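Local coordinates for Tat pathway signal sequence domain protein (Parabacteroides merdae, PDB 4Q9A) that is probably a GDSL-like lipase or acylhydrolase of the SGNH hydrolase clan, hydrolysing an ester or acyl substrate that is not known, at residues L99-G104 and I143-P148; D107-L112 and S160-M165; I183-Q188 and M223-L228. All blocks are in the same frame, centred on the assembly; numbering follows the deposited sequence.

Overall arrangement
The three contacts trace how an SGNH-type α/β fold is built from its middle outward. Contact 1 joins strands 98-102 and 142-146 near the centre of the chain. About 19 Å away between centres, contact 2 pairs the short helices 106-113 and 159-162 that follow those strands, so the segments of contacts 1 and 2 alternate along the sequence. Contact 3 comes last, about 10 Å from contact 1 between centres, and sets the end of helix 212-226 on edge strand 183-185. Contacts 1 and 3 touch through neighbouring strands 142-146 and 183-185; contact 2, about 25 Å from contact 3 between centres, joins the two excursions, the putative active site being expected at the C-terminal ends of the strands.

Contact 1 (L99-G104 and I143-P148); sequences LSILIG and IVLCEP
Leu99, Ser100 and Ile101 run parallel to Ile143, Val144 and Leu145 as neighbouring strands, the axes of 99-102 and 143-146 being 4.7 Å apart and inclined by 15°. Leu99 O accepts from Val144 N at 2.9 Å, Val144 O from Ile101 N at 2.9 Å, and Ile101 O from Cys146 N at 2.8 Å. In this ladder Val144 gives its N-H to Leu99 and takes one from Ile101, so it flanks Ser100 as regular parallel pairing requires.

The side chains then divide between the two faces of the sheet. On one, Ile101 bridges two residues of the partner strand: its CD1 meets Ile143 CG2 at 4.1 Å, while its CB is met by Leu145 CD1 at 4.0 Å. Leu145 reaches back because its CG is anti to the backbone N (chi1 -167°). The opposite face carries Ser100, Val144 and Cys146; here Ser100 OG is 3.8 Å from Cys146 SG, and the hydroxyl has its hydrogen-bond partner in Trp222 NE1. Further along, Leu102 CD1 rests on Cys146 CB at 3.7 Å. Where the chains leave the sheet, Pro148 packs its ring against Gly104, whose backbone angles favour glycine and which opens the Gly-x-Asn-Asp block of this family.

Helix 120-137 closes the face of Leu99 and Ile143, helix 212-226 covers Val144 and Cys146, and the strands bearing Gln25 and Val185 flank the pair on its outer edges.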
# COMPACT_ATOMS: atom_id res chain seq x y z
N LEU A 99 5.69 -18.17 -6.87
CA LEU A 99 6.93 -17.75 -6.23
C LEU A 99 7.53 -16.56 -7.01
O LEU A 99 7.64 -16.61 -8.22
CB LEU A 99 7.92 -18.94 -6.15
CG LEU A 99 9.38 -18.65 -5.79
CD1 LEU A 99 9.54 -18.28 -4.32
CD2 LEU A 99 10.24 -19.82 -6.14
N SER A 100 7.90 -15.50 -6.29
CA SER A 100 8.46 -14.28 -6.87
C SER A 100 9.89 -14.10 -6.37
O SER A 100 10.15 -14.21 -5.16
CB SER A 100 7.59 -13.07 -6.54
OG SER A 100 8.24 -11.87 -6.91
N ILE A 101 10.82 -13.86 -7.31
CA ILE A 101 12.23 -13.70 -6.98
C ILE A 101 12.76 -12.38 -7.55
O ILE A 101 12.60 -12.11 -8.74
CB ILE A 101 13.07 -14.92 -7.47
CG1 ILE A 101 12.55 -16.24 -6.84
CG2 ILE A 101 14.60 -14.72 -7.19
CD1 ILE A 101 12.82 -17.46 -7.62
N LEU A 102 13.40 -11.59 -6.69
CA LEU A 102 14.07 -10.34 -7.05
C LEU A 102 15.45 -10.41 -6.41
O LEU A 102 15.57 -10.27 -5.20
CB LEU A 102 13.28 -9.08 -6.62
CG LEU A 102 13.99 -7.72 -6.77
CD1 LEU A 102 14.32 -7.40 -8.24
CD2 LEU A 102 13.17 -6.60 -6.18
N ILE A 103 16.47 -10.71 -7.22
CA ILE A 103 17.84 -10.86 -6.74
C ILE A 103 18.81 -10.44 -7.86
O ILE A 103 18.51 -10.66 -9.05
CB ILE A 103 18.07 -12.31 -6.21
CG1 ILE A 103 19.18 -12.40 -5.16
CG2 ILE A 103 18.20 -13.37 -7.30
CD1 ILE A 103 18.71 -12.08 -3.72
N GLY A 104 19.94 -9.83 -7.47
CA GLY A 104 20.95 -9.41 -8.42
C GLY A 104 21.71 -8.14 -8.11
O GLY A 104 22.86 -8.01 -8.53
N ILE A 143 6.69 -19.27 -11.48
CA ILE A 143 7.73 -18.33 -11.08
C ILE A 143 7.54 -16.96 -11.78
O ILE A 143 7.23 -16.88 -12.98
CB ILE A 143 9.16 -18.90 -11.31
CG1 ILE A 143 9.32 -20.30 -10.73
CG2 ILE A 143 10.22 -17.95 -10.73
CD1 ILE A 143 10.59 -21.01 -11.13
N VAL A 144 7.72 -15.90 -10.98
CA VAL A 144 7.73 -14.49 -11.32
C VAL A 144 9.15 -14.05 -11.03
O VAL A 144 9.52 -13.91 -9.86
CB VAL A 144 6.68 -13.62 -10.57
CG1 VAL A 144 6.65 -12.21 -11.12
CG2 VAL A 144 5.30 -14.22 -10.63
N LEU A 145 9.98 -13.92 -12.08
CA LEU A 145 11.35 -13.46 -11.96
C LEU A 145 11.38 -11.96 -12.26
O LEU A 145 10.89 -11.54 -13.31
CB LEU A 145 12.29 -14.26 -12.87
CG LEU A 145 13.79 -14.07 -12.61
CD1 LEU A 145 14.20 -14.64 -11.25
CD2 LEU A 145 14.60 -14.66 -13.72
N CYS A 146 11.89 -11.16 -11.31
CA CYS A 146 11.94 -9.70 -11.40
C CYS A 146 13.30 -9.20 -11.88
O CYS A 146 14.35 -9.77 -11.53
CB CYS A 146 11.59 -9.08 -10.05
SG CYS A 146 9.95 -9.53 -9.42
N GLU A 147 13.28 -8.10 -12.65
CA GLU A 147 14.49 -7.48 -13.18
C GLU A 147 15.23 -6.69 -12.08
O GLU A 147 14.63 -5.74 -11.52
CB GLU A 147 14.17 -6.55 -14.38
CG GLU A 147 15.38 -6.04 -15.14
CD GLU A 147 15.12 -5.11 -16.31
OE1 GLU A 147 14.15 -4.33 -16.26
OE2 GLU A 147 15.92 -5.15 -17.28
N PRO A 148 16.52 -7.02 -11.78
CA PRO A 148 17.29 -6.18 -10.83
C PRO A 148 17.49 -4.78 -11.46
O PRO A 148 17.56 -4.68 -12.69
CB PRO A 148 18.60 -6.94 -10.65
CG PRO A 148 18.73 -7.77 -11.86
CD PRO A 148 17.36 -8.07 -12.38

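Contact 2 (D107-L112 and S160-M165); sequences DYWHTL and SKWYPM
Tyr108 lays its CD2-CE2 side over one face of the Trp162 indole, CD2 lying 3.6 Å from Trp162 CE3. The ring planes are inclined at 58°, a slanted meeting near the rim of the indole. Beyond the ring, the phenol gives its proton to Lys161 O (Tyr108 OH to O, 2.7 Å), arriving from above the carbonyl plane, and Met165 CB, part of a selenomethionine, packs beside the same phenol at Tyr108 CE1. With CG anti to the backbone N (chi1 -178°), the tyrosine extends from its helix across to residues 160-165.

Trp109 takes the far end of the same indole: Trp162 CZ2 sits over a face of its ring, 3.4 Å from Trp109 CD1. Leu112 CD1 comes up near Trp162 NE1. Replacing Trp162 by an alanine would probably open a gap beside Tyr108 and leave the Trp109 ring without the indole that packs on its face.

Tyr108, Trp109 and Trp162 form an aromatic cluster between two short helices beyond the sheet. Helix 106-113 begins within the Gly-x-Asn-Asp block of SGNH hydrolases, and its His110 weakly hydrogen-bonds the phosphoserine at position 28, consistent with a place beside the putative active site.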
# COMPACT_ATOMS: atom_id res chain seq x y z
N ASP A 107 24.63 -8.95 -5.76
CA ASP A 107 25.50 -9.80 -6.55
C ASP A 107 26.49 -8.99 -7.40
O ASP A 107 27.43 -9.55 -7.99
CB ASP A 107 24.63 -10.68 -7.45
CG ASP A 107 23.73 -11.60 -6.67
OD1 ASP A 107 22.71 -11.11 -6.14
OD2 ASP A 107 24.08 -12.78 -6.53
N TYR A 108 26.25 -7.66 -7.48
CA TYR A 108 27.13 -6.72 -8.14
C TYR A 108 27.66 -5.72 -7.10
O TYR A 108 28.87 -5.59 -6.94
CB TYR A 108 26.44 -6.00 -9.31
CG TYR A 108 27.38 -5.05 -10.02
CD1 TYR A 108 28.35 -5.52 -10.89
CD2 TYR A 108 27.34 -3.68 -9.76
CE1 TYR A 108 29.26 -4.65 -11.50
CE2 TYR A 108 28.25 -2.80 -10.36
CZ TYR A 108 29.19 -3.29 -11.25
OH TYR A 108 30.08 -2.44 -11.86
N TRP A 109 26.75 -5.04 -6.38
CA TRP A 109 27.08 -4.01 -5.40
C TRP A 109 28.12 -4.45 -4.36
O TRP A 109 29.03 -3.68 -4.03
CB TRP A 109 25.81 -3.55 -4.69
CG TRP A 109 25.92 -2.23 -3.97
CD1 TRP A 109 26.88 -1.27 -4.15
CD2 TRP A 109 24.99 -1.70 -3.03
NE1 TRP A 109 26.62 -0.19 -3.35
CE2 TRP A 109 25.45 -0.42 -2.66
CE3 TRP A 109 23.79 -2.17 -2.48
CZ2 TRP A 109 24.77 0.38 -1.74
CZ3 TRP A 109 23.11 -1.37 -1.57
CH2 TRP A 109 23.59 -0.11 -1.22
N HIS A 110 28.00 -5.68 -3.84
CA HIS A 110 28.90 -6.17 -2.80
C HIS A 110 30.33 -6.42 -3.33
O HIS A 110 31.23 -6.60 -2.51
CB HIS A 110 28.32 -7.40 -2.11
CG HIS A 110 27.12 -7.09 -1.27
ND1 HIS A 110 26.52 -8.06 -0.50
CD2 HIS A 110 26.46 -5.93 -1.09
CE1 HIS A 110 25.52 -7.46 0.11
NE2 HIS A 110 25.45 -6.18 -0.21
N THR A 111 30.53 -6.36 -4.67
CA THR A 111 31.87 -6.47 -5.27
C THR A 111 32.58 -5.15 -5.03
O THR A 111 33.81 -5.10 -4.95
CB THR A 111 31.84 -6.82 -6.78
OG1 THR A 111 31.40 -5.67 -7.52
CG2 THR A 111 31.00 -8.05 -7.10
N LEU A 112 31.79 -4.07 -4.90
CA LEU A 112 32.27 -2.72 -4.64
C LEU A 112 32.36 -2.44 -3.14
O LEU A 112 33.35 -1.85 -2.70
CB LEU A 112 31.35 -1.66 -5.30
CG LEU A 112 30.94 -1.82 -6.78
CD1 LEU A 112 29.84 -0.85 -7.15
CD2 LEU A 112 32.12 -1.64 -7.71
N SER A 160 30.41 5.56 -13.19
CA SER A 160 31.66 4.96 -13.64
C SER A 160 31.89 3.55 -13.04
O SER A 160 32.49 2.69 -13.69
CB SER A 160 32.83 5.87 -13.27
OG SER A 160 32.82 6.15 -11.88
N LYS A 161 31.41 3.32 -11.81
CA LYS A 161 31.60 2.06 -11.07
C LYS A 161 30.44 1.07 -11.28
O LYS A 161 30.50 -0.03 -10.73
CB LYS A 161 31.78 2.35 -9.56
CG LYS A 161 32.96 3.25 -9.21
CD LYS A 161 33.66 2.85 -7.93
CE LYS A 161 34.90 3.69 -7.67
NZ LYS A 161 36.17 3.00 -8.06
N TRP A 162 29.41 1.43 -12.08
CA TRP A 162 28.24 0.56 -12.27
C TRP A 162 27.93 0.17 -13.70
O TRP A 162 27.59 -0.99 -13.96
CB TRP A 162 26.99 1.24 -11.70
CG TRP A 162 26.86 1.07 -10.22
CD1 TRP A 162 27.53 1.75 -9.25
CD2 TRP A 162 26.03 0.12 -9.55
NE1 TRP A 162 27.16 1.29 -8.01
CE2 TRP A 162 26.24 0.29 -8.16
CE3 TRP A 162 25.11 -0.85 -9.98
CZ2 TRP A 162 25.56 -0.47 -7.21
CZ3 TRP A 162 24.44 -1.61 -9.04
CH2 TRP A 162 24.66 -1.41 -7.67
N TYR A 163 27.96 1.13 -14.63
CA TYR A 163 27.54 0.91 -16.01
C TYR A 163 28.74 0.90 -16.97
O TYR A 163 29.70 1.65 -16.75
CB TYR A 163 26.50 1.97 -16.42
CG TYR A 163 25.50 2.25 -15.31
CD1 TYR A 163 24.44 1.38 -15.06
CD2 TYR A 163 25.66 3.34 -14.46
CE1 TYR A 163 23.55 1.61 -14.01
CE2 TYR A 163 24.77 3.58 -13.41
CZ TYR A 163 23.71 2.71 -13.19
OH TYR A 163 22.83 2.96 -12.17
N PRO A 164 28.73 0.02 -18.00
CA PRO A 164 27.66 -0.91 -18.42
C PRO A 164 27.64 -2.28 -17.73
O PRO A 164 26.77 -3.09 -18.03
CB PRO A 164 27.95 -1.10 -19.91
CG PRO A 164 29.44 -1.00 -20.01
CD PRO A 164 29.86 -0.01 -18.96
N MSE A 165 28.60 -2.54 -16.83
CA MSE A 165 28.78 -3.81 -16.11
C MSE A 165 27.47 -4.40 -15.59
O MSE A 165 27.17 -5.56 -15.86
CB MSE A 165 29.71 -3.62 -14.90
CG MSE A 165 31.17 -3.42 -15.26
SE MSE A 165 31.52 -1.66 -15.97
CE MSE A 165 31.37 -0.56 -14.36

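Contact 3 (I183-Q188 and M223-L228); sequences IFVPFQ and MEATGL
Ala225 faces the strand 183-185, and its methyl group is the centre of the apolar part of this contact. Val185 CG2 approaches Ala225 CB at 3.9 Å, with CG1 only slightly farther off, so the forked end of the valine straddles the small methyl. From the other end of the strand, Ile183 CG2 comes to 4.1 Å from Ala225 CB and also touches Thr226 CG2. Ile183 points this branch at the helix because CG2 is anti to the backbone N, while CG1 stands beside that N (chi1 -61°).

Contacts with backbone atoms complete the interface. Ile183 CG2 lies 3.4 Å from Ala225 O, and on the strand side Phe184 O is 3.7 Å from Ala225 CB. These are van der Waals contacts; the strand's own backbone bonds go to its sheet neighbour, Ile183 and Val185 both pairing with Leu145.

Hydrogen bonds within helix 212-226 and its C-terminal turn shape its end. Thr226 OG1 turns back to the preceding turn, where it bonds Trp222 O, and this rotation presents CG2 to Ile183. Gly227 then takes a positive phi of 77°, and two bonds run back, Leu228 N to Met223 O at 3.0 Å and Gly227 N to Glu224 O at 3.1 Å: a Schellman motif. On the strand side, Pro186 centres an inverse gamma turn and sits at the N-cap position of helix 187-194.

Such a C-terminal helix laid along the last parallel strand is characteristic of the three-layer α/β/α sandwich of SGNH hydrolases, with 183-185 at the edge of the five-stranded sheet.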
# COMPACT_ATOMS: atom_id res chain seq x y z
N ILE A 183 7.44 -15.58 -15.73
CA ILE A 183 6.95 -14.21 -15.92
C ILE A 183 8.15 -13.30 -15.58
O ILE A 183 8.94 -13.63 -14.68
CB ILE A 183 5.66 -13.88 -15.11
CG1 ILE A 183 4.47 -14.81 -15.51
CG2 ILE A 183 5.30 -12.37 -15.15
CD1 ILE A 183 3.46 -14.27 -16.48
N PHE A 184 8.31 -12.20 -16.33
CA PHE A 184 9.41 -11.28 -16.12
C PHE A 184 8.89 -9.85 -15.83
O PHE A 184 8.16 -9.26 -16.64
CB PHE A 184 10.37 -11.34 -17.31
CG PHE A 184 11.65 -10.58 -17.08
CD1 PHE A 184 12.60 -11.05 -16.17
CD2 PHE A 184 11.91 -9.40 -17.76
CE1 PHE A 184 13.79 -10.34 -15.94
CE2 PHE A 184 13.10 -8.68 -17.53
CZ PHE A 184 14.03 -9.17 -16.63
N VAL A 185 9.23 -9.30 -14.65
CA VAL A 185 8.81 -7.94 -14.30
C VAL A 185 9.98 -6.99 -14.67
O VAL A 185 11.06 -7.11 -14.08
CB VAL A 185 8.31 -7.75 -12.83
CG1 VAL A 185 7.51 -6.47 -12.70
CG2 VAL A 185 7.47 -8.94 -12.36
N PRO A 186 9.82 -6.13 -15.71
CA PRO A 186 10.95 -5.29 -16.15
C PRO A 186 11.03 -3.96 -15.40
O PRO A 186 10.76 -2.88 -15.96
CB PRO A 186 10.66 -5.08 -17.64
CG PRO A 186 9.17 -5.18 -17.75
CD PRO A 186 8.63 -5.89 -16.55
N PHE A 187 11.42 -4.04 -14.12
CA PHE A 187 11.50 -2.90 -13.21
C PHE A 187 12.34 -1.74 -13.75
O PHE A 187 11.91 -0.60 -13.59
CB PHE A 187 12.04 -3.32 -11.85
CG PHE A 187 11.08 -4.11 -10.98
CD1 PHE A 187 9.72 -3.81 -10.96
CD2 PHE A 187 11.54 -5.09 -10.12
CE1 PHE A 187 8.85 -4.49 -10.11
CE2 PHE A 187 10.67 -5.78 -9.28
CZ PHE A 187 9.32 -5.47 -9.28
N GLN A 188 13.47 -2.00 -14.44
CA GLN A 188 14.33 -0.96 -14.99
C GLN A 188 13.56 -0.04 -15.96
O GLN A 188 13.62 1.17 -15.79
CB GLN A 188 15.59 -1.55 -15.66
CG GLN A 188 16.75 -0.57 -15.86
CD GLN A 188 17.32 -0.02 -14.57
OE1 GLN A 188 18.19 -0.63 -13.92
NE2 GLN A 188 16.87 1.18 -14.20
N MSE A 223 1.80 -6.44 -10.71
CA MSE A 223 0.41 -6.83 -10.97
C MSE A 223 0.16 -6.88 -12.49
O MSE A 223 -0.50 -7.80 -12.95
CB MSE A 223 -0.56 -5.88 -10.28
CG MSE A 223 -0.52 -5.98 -8.77
SE MSE A 223 -1.01 -7.73 -8.09
CE MSE A 223 -2.93 -7.52 -8.24
N GLU A 224 0.75 -5.94 -13.24
CA GLU A 224 0.64 -5.84 -14.70
C GLU A 224 1.38 -6.99 -15.40
O GLU A 224 0.76 -7.63 -16.25
CB GLU A 224 1.18 -4.49 -15.18
CG GLU A 224 0.59 -4.05 -16.51
CD GLU A 224 0.82 -2.58 -16.82
OE1 GLU A 224 0.23 -1.72 -16.12
OE2 GLU A 224 1.58 -2.29 -17.77
N ALA A 225 2.67 -7.24 -15.09
CA ALA A 225 3.46 -8.29 -15.74
C ALA A 225 2.83 -9.68 -15.57
O ALA A 225 2.83 -10.47 -16.51
CB ALA A 225 4.89 -8.30 -15.20
N THR A 226 2.26 -9.95 -14.37
CA THR A 226 1.63 -11.23 -14.03
C THR A 226 0.23 -11.35 -14.64
O THR A 226 -0.29 -12.46 -14.74
CB THR A 226 1.58 -11.41 -12.52
OG1 THR A 226 0.86 -10.32 -11.93
CG2 THR A 226 2.96 -11.56 -11.90
N GLY A 227 -0.36 -10.22 -15.03
CA GLY A 227 -1.69 -10.15 -15.60
C GLY A 227 -2.80 -10.27 -14.58
O GLY A 227 -3.94 -10.59 -14.93
N LEU A 228 -2.47 -10.02 -13.29
CA LEU A 228 -3.44 -10.12 -12.19
C LEU A 228 -4.18 -8.76 -11.93
O LEU A 228 -4.55 -8.47 -10.78
CB LEU A 228 -2.74 -10.66 -10.92
CG LEU A 228 -2.09 -12.04 -11.03
CD1 LEU A 228 -1.05 -12.25 -9.94
CD2 LEU A 228 -3.11 -13.14 -11.01